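Amidase, hydantoinase/carbamoylase family (Burkholderia vietnamiensis, PDB 5I4M) probably hydrolyses N-carbamoyl-L-amino acids as a two-zinc amidase of the peptidase M20 family. Local coordinates at residues P156-S161 against F344-I349; G162-V167 against C382-V387; V227-Q232 against A354-V359; D80-V85 against A197-R202. One frame throughout, in Å; residues are numbered along the deposited sequence.

In the fold
Contacts 1, 2 and 4 gather around helix 159-164, and contact 3 lies apart from that helix. Contact 1 lines the 3-phosphoglyceric acid pocket: Ala157 and Met158 border the ligand, and the side chain of Met158 is about 8 Å from a zinc ion. Contact 2, centred about 9 Å from contact 1, joins the far end of the same helix to helix 380-384; Tyr383 touches both Met158 and Phe344. Contact 4, about 12 Å from contact 2 between centres, meets it where Cys199 touches Val163. Contact 3, its centre about 18 Å from that of contact 1, connects through neighbouring strands 225-242 and 337-350, where Ile349 O probably accepts a hydrogen bond from Ala231 N.

Contact 1: residues P156-S161 against F344-I349; sequences PAMVAS and FYYAPI. With 3PG (3-phosphoglyceric acid), chain E.
Met158 reaches from the start of helix 159-164 to Phe344 and Tyr346 on strand 337-350. Its CB points toward the strand, and CG, anti to the carbonyl carbon (chi1 -61°), passes 4.0 Å from the ligand atom O3. Bends at chi2 and chi3 then carry the sulfur between ligand and rings: SD lies 3.3 Å from O3 of 3-phosphoglyceric acid and meets the edge of the Phe344 ring near CZ, a Met-aromatic contact 82° off the ring normal. The same sulfur approaches the Tyr346 ring obliquely, while the CE methyl at the tip rests 3.6 Å from Tyr346 CE2. Met158 is the N-cap residue of the helix; it and Ala157 form the part of this contact that lines the ligand pocket, with strand 337-350 packed against them. Ala157 adds its CB, 3.8 Å from O3 of the ligand, and its carbonyl oxygen lies near Phe344 CE1 and CZ. Pro156, which follows a cis peptide bond, lies over a face of the Phe344 ring, with Pro156 CB 3.4 Å from Phe344 CG. Trp236 meets the Phe344 ring edge-to-face, and Tyr346 OH is hydrogen-bonded to Gln234 NE2, a residue that binds the ligand.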
# COMPACT_ATOMS: atom_id res chain seq x y z
N PRO A 156 -6.52 -16.23 -7.95
CA PRO A 156 -5.35 -16.89 -7.37
C PRO A 156 -4.42 -17.48 -8.42
O PRO A 156 -4.55 -17.20 -9.62
CB PRO A 156 -5.98 -18.00 -6.53
CG PRO A 156 -7.14 -18.42 -7.36
CD PRO A 156 -7.69 -17.13 -7.96
N ALA A 157 -3.49 -18.31 -7.95
CA ALA A 157 -2.53 -18.96 -8.82
C ALA A 157 -3.16 -20.09 -9.63
O ALA A 157 -4.23 -20.61 -9.29
CB ALA A 157 -1.38 -19.52 -7.99
N MET A 158 -2.48 -20.46 -10.71
CA MET A 158 -2.73 -21.71 -11.42
C MET A 158 -4.15 -21.78 -12.00
O MET A 158 -4.69 -22.87 -12.20
CB MET A 158 -2.47 -22.91 -10.51
CG MET A 158 -1.02 -22.99 -10.00
SD MET A 158 -0.90 -23.64 -8.31
CE MET A 158 -1.78 -25.19 -8.47
N VAL A 159 -4.77 -20.64 -12.28
CA VAL A 159 -6.19 -20.69 -12.63
C VAL A 159 -6.36 -21.26 -14.04
O VAL A 159 -7.34 -21.97 -14.31
CB VAL A 159 -6.84 -19.30 -12.47
CG1 VAL A 159 -8.22 -19.28 -13.10
CG2 VAL A 159 -6.97 -18.98 -10.99
N ALA A 160 -5.42 -20.99 -14.94
CA ALA A 160 -5.61 -21.43 -16.32
C ALA A 160 -5.44 -22.93 -16.46
O ALA A 160 -6.18 -23.57 -17.22
CB ALA A 160 -4.65 -20.68 -17.25
N SER A 161 -4.48 -23.53 -15.74
CA SER A 161 -4.42 -24.99 -15.71
C SER A 161 -5.57 -25.55 -14.89
O SER A 161 -6.03 -26.66 -15.16
CB SER A 161 -3.08 -25.48 -15.17
OG SER A 161 -2.74 -24.88 -13.93
N PHE A 344 -8.91 -19.50 -2.60
CA PHE A 344 -8.10 -20.53 -3.26
C PHE A 344 -7.89 -21.68 -2.28
O PHE A 344 -7.52 -21.45 -1.13
CB PHE A 344 -6.76 -19.94 -3.69
CG PHE A 344 -5.92 -20.83 -4.59
CD1 PHE A 344 -6.46 -21.43 -5.72
CD2 PHE A 344 -4.56 -20.99 -4.34
CE1 PHE A 344 -5.67 -22.21 -6.56
CE2 PHE A 344 -3.77 -21.78 -5.18
CZ PHE A 344 -4.33 -22.38 -6.29
N TYR A 345 -8.12 -22.91 -2.74
CA TYR A 345 -7.81 -24.08 -1.93
C TYR A 345 -7.58 -25.27 -2.85
O TYR A 345 -8.38 -25.50 -3.77
CB TYR A 345 -8.93 -24.38 -0.93
CG TYR A 345 -8.88 -25.79 -0.36
CD1 TYR A 345 -7.74 -26.27 0.29
CD2 TYR A 345 -9.97 -26.65 -0.46
CE1 TYR A 345 -7.70 -27.58 0.81
CE2 TYR A 345 -9.93 -27.94 0.05
CZ TYR A 345 -8.79 -28.40 0.68
OH TYR A 345 -8.76 -29.69 1.20
N TYR A 346 -6.50 -26.01 -2.63
CA TYR A 346 -6.40 -27.36 -3.16
C TYR A 346 -5.68 -28.24 -2.15
O TYR A 346 -4.78 -27.79 -1.44
CB TYR A 346 -5.71 -27.41 -4.53
CG TYR A 346 -4.25 -26.99 -4.57
CD1 TYR A 346 -3.23 -27.92 -4.38
CD2 TYR A 346 -3.90 -25.66 -4.84
CE1 TYR A 346 -1.90 -27.55 -4.44
CE2 TYR A 346 -2.57 -25.28 -4.91
CZ TYR A 346 -1.58 -26.22 -4.70
OH TYR A 346 -0.26 -25.82 -4.77
N ALA A 347 -6.12 -29.49 -2.08
CA ALA A 347 -5.53 -30.44 -1.16
C ALA A 347 -4.14 -30.83 -1.63
O ALA A 347 -3.84 -30.77 -2.82
CB ALA A 347 -6.41 -31.67 -1.05
N PRO A 348 -3.26 -31.24 -0.70
CA PRO A 348 -2.01 -31.89 -1.10
C PRO A 348 -2.30 -33.01 -2.08
O PRO A 348 -3.33 -33.69 -1.99
CB PRO A 348 -1.45 -32.43 0.21
CG PRO A 348 -2.14 -31.65 1.30
CD PRO A 348 -3.49 -31.33 0.75
N ILE A 349 -1.41 -33.20 -3.04
CA ILE A 349 -1.67 -34.17 -4.10
C ILE A 349 -0.43 -35.02 -4.30
O ILE A 349 0.70 -34.52 -4.22
CB ILE A 349 -2.13 -33.47 -5.40
CG1 ILE A 349 -2.51 -34.51 -6.46
CG2 ILE A 349 -1.08 -32.51 -5.92
CD1 ILE A 349 -3.46 -33.95 -7.51
C1 3PG E . 2.76 -20.52 -5.46
O1 3PG E . 2.89 -19.46 -4.82
O2 3PG E . 3.12 -21.63 -5.00
C2 3PG E . 2.12 -20.45 -6.82
O3 3PG E . 1.61 -21.74 -7.19
C3 3PG E . 3.19 -20.03 -7.81
O1P 3PG E . 4.19 -21.04 -7.88
P 3PG E . 5.63 -20.69 -8.57
O2P 3PG E . 5.33 -19.93 -9.84
O3P 3PG E . 6.32 -19.83 -7.53
O4P 3PG E . 6.26 -22.07 -8.82

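Contact 2: residues G162-V167 against C382-V387; sequences GVFAGV and CYLAQV
This is a mostly apolar packing contact between helix 159-164 with the turn that follows it and the region of helix 380-384, where Gly162 and Ala165 meet Tyr383. It lies next to contact 1, with the Tyr383 side chain about 8 Å from the bound 3-phosphoglyceric acid. The two backbones come closest at Gly162 and Tyr383, whose CA atoms are 5.7 Å apart. Gly162 lays its CA over one face of the tyrosine ring, a CH-pi contact with CA 3.9 Å from the centroid and offset toward the rim. With no side chain on Gly162, its backbone can lie this close to the ring. Val167 approaches the same ring obliquely, its CG2 methyl 3.7 Å from Tyr383 CD1 and its CG1 near CE1; CG2 also touches Gln386 OE1. The Ala165 methyl packs on the tyrosine backbone, CB 3.3 Å from Tyr383 O, and Val387 CG1 lies against Ala165 O. Deeper in, Leu384 CD2 meets Phe164 CD1 at 4.0 Å, and Trp146 packs edge-to-face on the Phe164 ring. A Schellman motif at Gly166, whose positive phi (85°) suits glycine, ends the first helix and turns the chain so that Val167 N bonds back to Gly162 O and its side chain faces the tyrosine. At the outer rim a single water donates to both Ala165 O and Gln386 OE1, each 2.9 Å away. The direct contact therefore rests on van der Waals and CH-pi packing, with the polar link between the segments carried by water at the more exposed rim.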
# COMPACT_ATOMS: atom_id res chain seq x y z
N GLY A 162 -6.06 -24.79 -13.90
CA GLY A 162 -7.27 -25.21 -13.19
C GLY A 162 -8.49 -25.29 -14.10
O GLY A 162 -9.30 -26.21 -13.98
N VAL A 163 -8.64 -24.33 -15.00
CA VAL A 163 -9.72 -24.41 -15.98
C VAL A 163 -9.52 -25.63 -16.87
O VAL A 163 -10.45 -26.41 -17.13
CB VAL A 163 -9.81 -23.13 -16.83
CG1 VAL A 163 -10.88 -23.31 -17.89
CG2 VAL A 163 -10.09 -21.91 -15.96
N PHE A 164 -8.29 -25.81 -17.36
CA PHE A 164 -7.97 -26.94 -18.22
C PHE A 164 -8.35 -28.26 -17.56
O PHE A 164 -8.98 -29.12 -18.18
CB PHE A 164 -6.47 -26.93 -18.57
CG PHE A 164 -6.07 -27.98 -19.58
CD1 PHE A 164 -5.84 -29.29 -19.19
CD2 PHE A 164 -5.94 -27.64 -20.92
CE1 PHE A 164 -5.49 -30.26 -20.12
CE2 PHE A 164 -5.59 -28.61 -21.86
CZ PHE A 164 -5.36 -29.92 -21.45
N ALA A 165 -8.01 -28.40 -16.28
CA ALA A 165 -8.25 -29.64 -15.55
C ALA A 165 -9.69 -29.80 -15.09
O ALA A 165 -10.01 -30.83 -14.48
CB ALA A 165 -7.31 -29.71 -14.34
N GLY A 166 -10.58 -28.84 -15.35
CA GLY A 166 -11.96 -29.00 -14.95
C GLY A 166 -12.25 -28.59 -13.52
O GLY A 166 -13.35 -28.87 -13.02
N VAL A 167 -11.30 -27.94 -12.87
CA VAL A 167 -11.49 -27.50 -11.49
C VAL A 167 -12.32 -26.23 -11.42
O VAL A 167 -13.17 -26.07 -10.54
CB VAL A 167 -10.11 -27.32 -10.81
CG1 VAL A 167 -10.27 -26.68 -9.44
CG2 VAL A 167 -9.41 -28.67 -10.71
N CYS A 382 0.26 -29.52 -10.67
CA CYS A 382 -0.63 -29.97 -9.60
C CYS A 382 -2.06 -30.15 -10.10
O CYS A 382 -2.77 -31.06 -9.65
CB CYS A 382 -0.61 -28.99 -8.42
SG CYS A 382 1.04 -28.76 -7.71
N TYR A 383 -2.50 -29.29 -11.02
CA TYR A 383 -3.82 -29.47 -11.60
C TYR A 383 -3.83 -30.51 -12.70
O TYR A 383 -4.80 -31.28 -12.83
CB TYR A 383 -4.35 -28.12 -12.11
CG TYR A 383 -4.98 -27.29 -11.00
CD1 TYR A 383 -5.82 -27.88 -10.06
CD2 TYR A 383 -4.74 -25.92 -10.91
CE1 TYR A 383 -6.42 -27.12 -9.05
CE2 TYR A 383 -5.33 -25.16 -9.90
CZ TYR A 383 -6.16 -25.76 -8.98
OH TYR A 383 -6.75 -25.00 -7.99
N LEU A 384 -2.77 -30.59 -13.51
CA LEU A 384 -2.72 -31.63 -14.52
C LEU A 384 -2.80 -33.02 -13.90
O LEU A 384 -3.36 -33.94 -14.51
CB LEU A 384 -1.45 -31.51 -15.35
CG LEU A 384 -1.33 -30.21 -16.12
CD1 LEU A 384 -0.07 -30.19 -16.98
CD2 LEU A 384 -2.57 -30.01 -16.97
N ALA A 385 -2.26 -33.18 -12.69
CA ALA A 385 -2.29 -34.48 -12.03
C ALA A 385 -3.71 -34.97 -11.79
O ALA A 385 -3.91 -36.18 -11.63
CB ALA A 385 -1.54 -34.43 -10.70
N GLN A 386 -4.70 -34.08 -11.76
CA GLN A 386 -6.08 -34.50 -11.56
C GLN A 386 -6.68 -35.15 -12.79
O GLN A 386 -7.69 -35.86 -12.68
CB GLN A 386 -6.94 -33.30 -11.14
CG GLN A 386 -6.53 -32.66 -9.81
CD GLN A 386 -7.59 -31.72 -9.27
OE1 GLN A 386 -8.76 -31.81 -9.65
NE2 GLN A 386 -7.19 -30.80 -8.39
N VAL A 387 -6.10 -34.94 -13.97
CA VAL A 387 -6.69 -35.42 -15.22
C VAL A 387 -5.75 -36.30 -16.03
O VAL A 387 -6.21 -36.93 -16.99
CB VAL A 387 -7.20 -34.25 -16.09
CG1 VAL A 387 -8.33 -33.52 -15.37
CG2 VAL A 387 -6.06 -33.29 -16.44
O HOH W 1 -10.49 -32.26 -11.96

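Contact 3: residues V227-Q232 against A354-V359; sequences VVTDAQ and ACVAAV
Strand and helix pack here in the zinc-binding part of an M20-type fold: Val227 and Thr229 on strand 225-242 lie against Val356 on helix 353-365. The two segments run nearly antiparallel, 162° between their N-to-C directions, with the axes 8.1 Å apart at closest approach. CA atoms come nearest at two places, Val227 with Val359 and Thr229 with Val356, one helical turn apart on the helix side. Val356 has its CB directed toward the strand and spreads its two methyls over different parts of it. CG1, anti to the backbone N (chi1 167°), meets Val227 CG1 at 3.6 Å and also touches Thr229 CG2. The other methyl, CG2, settles on the strand backbone 3.5 Å from Val228 O. Val227 likewise divides its branches: CG1 is the one on Val356, whereas CG2 reaches toward the next turn, 4.2 Å from Val359 CG1. Val359 is also packed by Val420 and Ala424 of helix 411-429, and Val228 turns to Met392 and Phe394 of strand 390-395, so the interface belongs to a larger apolar core. Backbone hydrogen bonds between Val227 and both Arg371 and Ile373 tie this strand to strand 370-375. The Val228 side chain lies about 7 Å from that of the zinc ligand His211 and about 12 Å from a zinc ion. Thr229 splits its functions: while the CG2 methyl faces the helix, OG1 donates to Asp230 OD1 at 2.7 Å, meeting that oxygen on its anti side, 23° out of the carboxylate plane.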
# COMPACT_ATOMS: atom_id res chain seq x y z
N VAL A 227 13.25 -35.84 -7.32
CA VAL A 227 12.18 -36.70 -7.82
C VAL A 227 10.92 -36.30 -7.07
O VAL A 227 10.71 -36.69 -5.92
CB VAL A 227 12.52 -38.18 -7.65
CG1 VAL A 227 11.40 -39.07 -8.16
CG2 VAL A 227 13.82 -38.51 -8.39
N VAL A 228 10.09 -35.47 -7.69
CA VAL A 228 8.97 -34.87 -6.97
C VAL A 228 7.85 -35.89 -6.87
O VAL A 228 7.30 -36.33 -7.88
CB VAL A 228 8.47 -33.59 -7.66
CG1 VAL A 228 7.42 -32.92 -6.78
CG2 VAL A 228 9.64 -32.64 -7.93
N THR A 229 7.48 -36.24 -5.63
CA THR A 229 6.48 -37.26 -5.38
C THR A 229 5.12 -36.69 -5.00
O THR A 229 4.11 -37.37 -5.19
CB THR A 229 6.93 -38.19 -4.24
OG1 THR A 229 7.09 -37.41 -3.05
CG2 THR A 229 8.26 -38.85 -4.59
N ASP A 230 5.10 -35.48 -4.45
CA ASP A 230 3.90 -34.86 -3.91
C ASP A 230 4.03 -33.35 -4.04
O ASP A 230 5.12 -32.82 -4.27
CB ASP A 230 3.68 -35.21 -2.43
CG ASP A 230 3.57 -36.69 -2.19
OD1 ASP A 230 4.62 -37.36 -2.04
OD2 ASP A 230 2.42 -37.19 -2.10
N ALA A 231 2.91 -32.66 -3.88
CA ALA A 231 2.89 -31.21 -3.83
C ALA A 231 2.00 -30.82 -2.66
O ALA A 231 0.90 -31.35 -2.53
CB ALA A 231 2.38 -30.60 -5.13
N GLN A 232 2.48 -29.92 -1.80
CA GLN A 232 1.70 -29.64 -0.61
C GLN A 232 0.45 -28.84 -0.98
O GLN A 232 0.34 -28.28 -2.07
CB GLN A 232 2.54 -28.89 0.42
CG GLN A 232 2.79 -27.43 0.11
CD GLN A 232 3.48 -26.73 1.27
OE1 GLN A 232 3.36 -27.15 2.42
NE2 GLN A 232 4.23 -25.68 0.97
N ALA A 354 3.95 -44.12 -11.74
CA ALA A 354 4.74 -44.49 -12.91
C ALA A 354 5.52 -43.29 -13.45
O ALA A 354 6.66 -43.44 -13.90
CB ALA A 354 3.84 -45.07 -14.01
N CYS A 355 4.91 -42.10 -13.41
CA CYS A 355 5.64 -40.91 -13.81
C CYS A 355 6.82 -40.66 -12.88
O CYS A 355 7.93 -40.34 -13.33
CB CYS A 355 4.70 -39.70 -13.83
SG CYS A 355 3.54 -39.73 -15.22
N VAL A 356 6.60 -40.78 -11.57
CA VAL A 356 7.68 -40.61 -10.61
C VAL A 356 8.81 -41.60 -10.90
O VAL A 356 9.99 -41.24 -10.90
CB VAL A 356 7.14 -40.75 -9.18
CG1 VAL A 356 8.28 -40.89 -8.17
CG2 VAL A 356 6.24 -39.56 -8.82
N ALA A 357 8.46 -42.85 -11.18
CA ALA A 357 9.47 -43.86 -11.48
C ALA A 357 10.25 -43.50 -12.74
O ALA A 357 11.46 -43.75 -12.82
CB ALA A 357 8.81 -45.23 -11.63
N ALA A 358 9.58 -42.93 -13.74
CA ALA A 358 10.25 -42.54 -14.97
C ALA A 358 11.26 -41.43 -14.71
O ALA A 358 12.33 -41.41 -15.33
CB ALA A 358 9.24 -42.10 -16.02
N VAL A 359 10.93 -40.49 -13.82
CA VAL A 359 11.85 -39.42 -13.46
C VAL A 359 13.06 -39.98 -12.73
O VAL A 359 14.21 -39.64 -13.03
CB VAL A 359 11.12 -38.36 -12.62
CG1 VAL A 359 12.09 -37.34 -12.05
CG2 VAL A 359 10.06 -37.66 -13.46

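Contact 4: residues D80-V85 against A197-R202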
# COMPACT_ATOMS: atom_id res chain seq x y z
N ASP A 80 -5.60 -21.64 -26.37
CA ASP A 80 -6.97 -21.90 -25.93
C ASP A 80 -7.60 -20.62 -25.36
O ASP A 80 -7.01 -19.53 -25.38
CB ASP A 80 -7.02 -23.10 -24.96
CG ASP A 80 -6.46 -22.82 -23.56
OD1 ASP A 80 -6.27 -21.65 -23.15
OD2 ASP A 80 -6.24 -23.80 -22.82
N THR A 81 -8.83 -20.75 -24.86
CA THR A 81 -9.61 -19.61 -24.38
C THR A 81 -9.06 -18.97 -23.11
O THR A 81 -9.48 -17.86 -22.77
CB THR A 81 -11.06 -20.04 -24.16
OG1 THR A 81 -11.08 -21.25 -23.40
CG2 THR A 81 -11.76 -20.29 -25.50
N MET A 82 -8.17 -19.64 -22.39
CA MET A 82 -7.47 -19.03 -21.27
C MET A 82 -6.08 -18.54 -21.66
O MET A 82 -5.30 -18.18 -20.78
CB MET A 82 -7.36 -20.01 -20.10
CG MET A 82 -8.66 -20.16 -19.29
SD MET A 82 -9.16 -18.63 -18.46
CE MET A 82 -7.79 -18.37 -17.35
N GLY A 83 -5.75 -18.55 -22.95
CA GLY A 83 -4.45 -18.09 -23.37
C GLY A 83 -3.32 -19.08 -23.21
O GLY A 83 -2.16 -18.73 -23.46
N ASN A 84 -3.62 -20.31 -22.79
CA ASN A 84 -2.59 -21.34 -22.73
C ASN A 84 -2.10 -21.64 -24.14
O ASN A 84 -2.90 -21.71 -25.09
CB ASN A 84 -3.11 -22.62 -22.08
CG ASN A 84 -3.68 -22.40 -20.69
OD1 ASN A 84 -3.08 -21.73 -19.86
ND2 ASN A 84 -4.86 -22.99 -20.43
N VAL A 85 -0.79 -21.81 -24.29
CA VAL A 85 -0.16 -21.98 -25.60
C VAL A 85 0.34 -23.41 -25.71
O VAL A 85 1.15 -23.84 -24.88
CB VAL A 85 0.99 -20.99 -25.80
CG1 VAL A 85 1.59 -21.16 -27.20
CG2 VAL A 85 0.54 -19.56 -25.54
N ALA A 197 -9.17 -22.34 -29.24
CA ALA A 197 -9.32 -23.74 -28.88
C ALA A 197 -9.98 -23.86 -27.51
O ALA A 197 -9.79 -23.00 -26.65
CB ALA A 197 -7.96 -24.43 -28.85
N PRO A 198 -10.77 -24.91 -27.29
CA PRO A 198 -11.37 -25.10 -25.96
C PRO A 198 -10.28 -25.27 -24.91
O PRO A 198 -9.22 -25.84 -25.17
CB PRO A 198 -12.21 -26.37 -26.13
CG PRO A 198 -12.50 -26.44 -27.59
CD PRO A 198 -11.25 -25.90 -28.26
N CYS A 199 -10.54 -24.73 -23.72
CA CYS A 199 -9.62 -24.89 -22.60
C CYS A 199 -9.94 -26.21 -21.92
O CYS A 199 -10.99 -26.35 -21.28
CB CYS A 199 -9.73 -23.72 -21.64
SG CYS A 199 -8.52 -23.81 -20.31
N GLY A 200 -9.04 -27.19 -22.05
CA GLY A 200 -9.29 -28.52 -21.55
C GLY A 200 -10.13 -29.35 -22.51
O GLY A 200 -10.54 -28.91 -23.58
N GLY A 201 -10.38 -30.59 -22.09
CA GLY A 201 -11.14 -31.57 -22.84
C GLY A 201 -10.29 -32.67 -23.43
O GLY A 201 -10.75 -33.82 -23.51
N ARG A 202 -9.07 -32.36 -23.82
CA ARG A 202 -8.22 -33.32 -24.51
C ARG A 202 -7.62 -34.27 -23.50
O ARG A 202 -7.09 -33.83 -22.47
CB ARG A 202 -7.09 -32.61 -25.26
CG ARG A 202 -7.50 -31.86 -26.49
CD ARG A 202 -6.27 -31.56 -27.30
NE ARG A 202 -5.38 -30.62 -26.62
CZ ARG A 202 -4.06 -30.77 -26.57
NH1 ARG A 202 -3.49 -31.83 -27.14
NH2 ARG A 202 -3.31 -29.86 -25.96
O HOH W 2 -6.83 -26.34 -23.92
O HOH W 3 -13.02 -23.13 -23.31
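Asp80 and Thr81 meet Ala197 and Cys199 where two loops lie side by side. A single backbone bridge pairs Asp80 with Ala197; Ala197 O takes a weak hydrogen bond from Thr81 N (3.0 Å, bent to 125°) and a CA-H...O contact from Asp80 CA. Thr81 OG1 lies 3.3 Å from Cys199 CB, and the Met82 CG methylene packs on Cys199 SG. Two waters complete this layer: one donates to both Asp80 OD2 and Pro198 O and accepts from Gly200 N, while the other connects Thr81 OG1 with Cys199 N. With CG between the backbone N and the carbonyl carbon (chi1 73°), the Asp80 carboxylate is turned back over its own type I turn, Asp80 to Gly83, where OD1 can accept from Met82 N, an Asx turn, and from Asn84 N, the two donors reaching it from opposite faces of the carboxylate plane. OD2 uses its syn lone pair for Asn84 ND2 at 2.9 Å. Farther out, Asn84 OD1 is held by Thr147 N, and Met82 packs on Ala160 and Val163 of helix 159-164. Three protein N-H groups and a donating water thus grip one buried carboxylate, which would probably stabilise its negative charge.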